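Long-range contact in CRISPR-associated endonuclease Cas2 2 (Thermus thermophilus, PDB 1ZPW), which probably acts as a metal-dependent RNA endonuclease in CRISPR antiviral defence, working as a homodimer that joins a Cas1 dimer: residues A[4-9]-A[64-69]. Sequence-based numbering, arbitrary orientation.
Sequences RLYAVA and LRIYPV
Tyr6 crosses Ile66 and Pro68 at a slant on one face of the sheet. Its CB sits 3.6 Å from Tyr67 O, which also receives a CA-H...O contact from Tyr6 CA. With CG anti to the carbonyl carbon (chi1 -68°), the ring leans toward Ile66 and Pro68: CG is 4.0 Å from Tyr67 O, CD2 meets Ile66 CG2 at 3.5 Å and Pro68 CA at 3.6 Å, and CE2 reaches Pro68 CB at 3.6 Å. Helix 43-56 packs on this face, where Leu46 touches Tyr6 and Ile66. Val8 CG1 and Leu64 CD2 meet further along it. Ala7 and Tyr67 form one hydrogen-bonded pair, with Tyr67 N to Ala7 O at 2.8 Å; Ala9 and Arg65 form the next. Strands 4-11 and 63-68 are neighbours in the four-stranded antiparallel sheet of Cas2's ferredoxin-like fold, strand 36-41 flanking 4-11 on its other side. Strand 4-11 ends at Asp11, predicted to bind the catalytic magnesium. On the face of Ala7 and Ala9, the edge of the Tyr67 ring lies near Ala7 O, and its OH, close to the guanidinium plane of Arg65, accepts a bond from Arg65 NE. Val69 N gives a hydrogen bond to Leu5 O (2.9 Å), while the two side chains lie alongside. Val69 O takes two weak bonds from Arg4 NH1 and NH2 and a third, at 2.8 Å, from a water that also accepts from Leu5 N.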
ATOM      1  N   ARG A   4       2.941 -12.261  -4.281  1.00 23.26           N
ATOM      2  CA  ARG A   4       3.675 -12.212  -3.048  1.00 21.17           C
ATOM      3  C   ARG A   4       3.012 -11.132  -2.239  1.00 18.04           C
ATOM      4  O   ARG A   4       2.319 -10.281  -2.794  1.00 16.09           O
ATOM      5  CB  ARG A   4       5.101 -11.770  -3.308  1.00 22.47           C
ATOM      6  CG  ARG A   4       5.999 -12.709  -4.056  1.00 28.29           C
ATOM      7  CD  ARG A   4       7.320 -12.028  -4.434  1.00 35.08           C
ATOM      8  NE  ARG A   4       8.331 -12.092  -3.373  1.00 38.92           N
ATOM      9  CZ  ARG A   4       8.280 -11.440  -2.214  1.00 39.04           C
ATOM     10  NH1 ARG A   4       7.244 -10.661  -1.917  1.00 40.25           N
ATOM     11  NH2 ARG A   4       9.266 -11.578  -1.337  1.00 38.45           N
ATOM     12  N   LEU A   5       3.243 -11.163  -0.929  1.00 16.35           N
ATOM     13  CA  LEU A   5       2.766 -10.101  -0.033  1.00 14.77           C
ATOM     14  C   LEU A   5       3.659  -8.861  -0.121  1.00 14.14           C
ATOM     15  O   LEU A   5       4.892  -8.962  -0.102  1.00 13.46           O
ATOM     16  CB  LEU A   5       2.731 -10.593   1.423  1.00 14.97           C
ATOM     17  CG  LEU A   5       2.370  -9.578   2.521  1.00 15.23           C
ATOM     18  CD1 LEU A   5       0.926  -9.117   2.318  1.00 16.74           C
ATOM     19  CD2 LEU A   5       2.537 -10.197   3.910  1.00 17.08           C
ATOM     20  N   TYR A   6       3.020  -7.702  -0.232  1.00 13.74           N
ATOM     21  CA  TYR A   6       3.737  -6.419  -0.154  1.00 13.20           C
ATOM     22  C   TYR A   6       3.115  -5.569   0.920  1.00 13.24           C
ATOM     23  O   TYR A   6       1.893  -5.536   1.079  1.00 14.02           O
ATOM     24  CB  TYR A   6       3.669  -5.648  -1.482  1.00 13.41           C
ATOM     25  CG  TYR A   6       4.424  -6.285  -2.624  1.00 13.31           C
ATOM     26  CD1 TYR A   6       3.885  -7.387  -3.316  1.00 15.24           C
ATOM     27  CD2 TYR A   6       5.658  -5.766  -3.031  1.00 13.69           C
ATOM     28  CE1 TYR A   6       4.603  -7.976  -4.366  1.00 15.69           C
ATOM     29  CE2 TYR A   6       6.364  -6.347  -4.094  1.00 14.97           C
ATOM     30  CZ  TYR A   6       5.807  -7.434  -4.751  1.00 16.21           C
ATOM     31  OH  TYR A   6       6.507  -8.011  -5.792  1.00 21.26           O
ATOM     32  N   ALA A   7       3.957  -4.858   1.671  1.00 11.76           N
ATOM     33  CA  ALA A   7       3.468  -3.808   2.563  1.00 10.64           C
ATOM     34  C   ALA A   7       3.581  -2.504   1.788  1.00 11.07           C
ATOM     35  O   ALA A   7       4.634  -2.188   1.222  1.00 11.02           O
ATOM     36  CB  ALA A   7       4.302  -3.725   3.839  1.00  9.97           C
ATOM     37  N   VAL A   8       2.488  -1.759   1.747  1.00 11.18           N
ATOM     38  CA  VAL A   8       2.467  -0.514   0.966  1.00 11.16           C
ATOM     39  C   VAL A   8       2.216   0.611   1.955  1.00 11.36           C
ATOM     40  O   VAL A   8       1.124   0.692   2.509  1.00 10.88           O
ATOM     41  CB  VAL A   8       1.384  -0.525  -0.128  1.00 11.09           C
ATOM     42  CG1 VAL A   8       1.436   0.794  -0.909  1.00 12.31           C
ATOM     43  CG2 VAL A   8       1.611  -1.673  -1.085  1.00 12.19           C
ATOM     44  N   ALA A   9       3.230   1.464   2.164  1.00 10.16           N
ATOM     45  CA  ALA A   9       3.165   2.495   3.184  1.00 11.00           C
ATOM     46  C   ALA A   9       3.219   3.851   2.521  1.00 11.70           C
ATOM     47  O   ALA A   9       4.021   4.077   1.608  1.00 12.38           O
ATOM     48  CB  ALA A   9       4.331   2.351   4.162  1.00 11.50           C
ATOM     49  N   LEU A  64       5.382   7.129  -1.273  1.00 13.80           N
ATOM     50  CA  LEU A  64       4.786   5.809  -1.278  1.00 14.03           C
ATOM     51  C   LEU A  64       5.926   4.806  -1.324  1.00 13.19           C
ATOM     52  O   LEU A  64       6.774   4.861  -2.230  1.00 14.02           O
ATOM     53  CB  LEU A  64       3.856   5.642  -2.504  1.00 15.54           C
ATOM     54  CG  LEU A  64       3.050   4.348  -2.618  1.00 15.78           C
ATOM     55  CD1 LEU A  64       2.125   4.366  -3.849  1.00 23.46           C
ATOM     56  CD2 LEU A  64       3.879   3.123  -2.737  1.00 19.82           C
ATOM     57  N   ARG A  65       5.957   3.901  -0.348  1.00 11.04           N
ATOM     58  CA  ARG A  65       6.992   2.867  -0.343  1.00 11.93           C
ATOM     59  C   ARG A  65       6.369   1.502  -0.447  1.00 12.39           C
ATOM     60  O   ARG A  65       5.400   1.205   0.247  1.00 11.98           O
ATOM     61  CB  ARG A  65       7.863   2.972   0.909  1.00 13.71           C
ATOM     62  CG  ARG A  65       8.546   4.336   1.022  1.00 15.42           C
ATOM     63  CD  ARG A  65       9.405   4.499   2.305  1.00 17.67           C
ATOM     64  NE  ARG A  65      10.723   3.894   2.134  1.00 17.73           N
ATOM     65  CZ  ARG A  65      11.770   4.532   1.590  1.00 18.73           C
ATOM     66  NH1 ARG A  65      12.940   3.905   1.436  1.00 19.64           N
ATOM     67  NH2 ARG A  65      11.621   5.785   1.167  1.00 18.25           N
ATOM     68  N   ILE A  66       6.942   0.658  -1.298  1.00 11.98           N
ATOM     69  CA  ILE A  66       6.403  -0.684  -1.523  1.00 13.25           C
ATOM     70  C   ILE A  66       7.442  -1.716  -1.134  1.00 13.17           C
ATOM     71  O   ILE A  66       8.530  -1.772  -1.740  1.00 14.35           O
ATOM     72  CB  ILE A  66       6.018  -0.849  -3.020  1.00 14.12           C
ATOM     73  CG1 ILE A  66       4.945   0.152  -3.377  1.00 14.39           C
ATOM     74  CG2 ILE A  66       5.497  -2.233  -3.250  1.00 14.64           C
ATOM     75  CD1 ILE A  66       4.709   0.341  -4.942  1.00 16.14           C
ATOM     76  N   TYR A  67       7.120  -2.521  -0.121  1.00 11.69           N
ATOM     77  CA  TYR A  67       8.052  -3.512   0.423  1.00 12.22           C
ATOM     78  C   TYR A  67       7.634  -4.924   0.087  1.00 12.46           C
ATOM     79  O   TYR A  67       6.608  -5.376   0.580  1.00 12.75           O
ATOM     80  CB  TYR A  67       8.070  -3.433   1.945  1.00 11.57           C
ATOM     81  CG  TYR A  67       8.671  -2.134   2.474  1.00 12.36           C
ATOM     82  CD1 TYR A  67      10.053  -1.995   2.594  1.00 11.58           C
ATOM     83  CD2 TYR A  67       7.848  -1.084   2.891  1.00 10.65           C
ATOM     84  CE1 TYR A  67      10.625  -0.789   3.083  1.00 12.21           C
ATOM     85  CE2 TYR A  67       8.400   0.102   3.361  1.00 13.21           C
ATOM     86  CZ  TYR A  67       9.773   0.224   3.476  1.00 13.69           C
ATOM     87  OH  TYR A  67      10.308   1.404   3.949  1.00 15.34           O
ATOM     88  N   PRO A  68       8.446  -5.668  -0.659  1.00 12.85           N
ATOM     89  CA  PRO A  68       8.143  -7.095  -0.828  1.00 13.86           C
ATOM     90  C   PRO A  68       8.465  -7.833   0.457  1.00 13.69           C
ATOM     91  O   PRO A  68       9.560  -7.642   1.002  1.00 14.90           O
ATOM     92  CB  PRO A  68       9.059  -7.538  -1.983  1.00 14.78           C
ATOM     93  CG  PRO A  68      10.056  -6.444  -2.190  1.00 15.44           C
ATOM     94  CD  PRO A  68       9.699  -5.237  -1.329  1.00 13.70           C
ATOM     95  N   VAL A  69       7.535  -8.633   0.964  1.00 13.94           N
ATOM     96  CA  VAL A  69       7.683  -9.242   2.290  1.00 15.02           C
ATOM     97  C   VAL A  69       8.092 -10.695   2.112  1.00 17.35           C
ATOM     98  O   VAL A  69       7.605 -11.369   1.214  1.00 18.82           O
ATOM     99  CB  VAL A  69       6.364  -9.198   3.069  1.00 14.44           C
ATOM    100  CG1 VAL A  69       6.481  -9.939   4.405  1.00 16.55           C
ATOM    101  CG2 VAL A  69       5.938  -7.738   3.280  1.00 16.72           C
TER
HETATM  102  O   HOH W   1       5.411 -12.863   0.296  1.00 33.38           O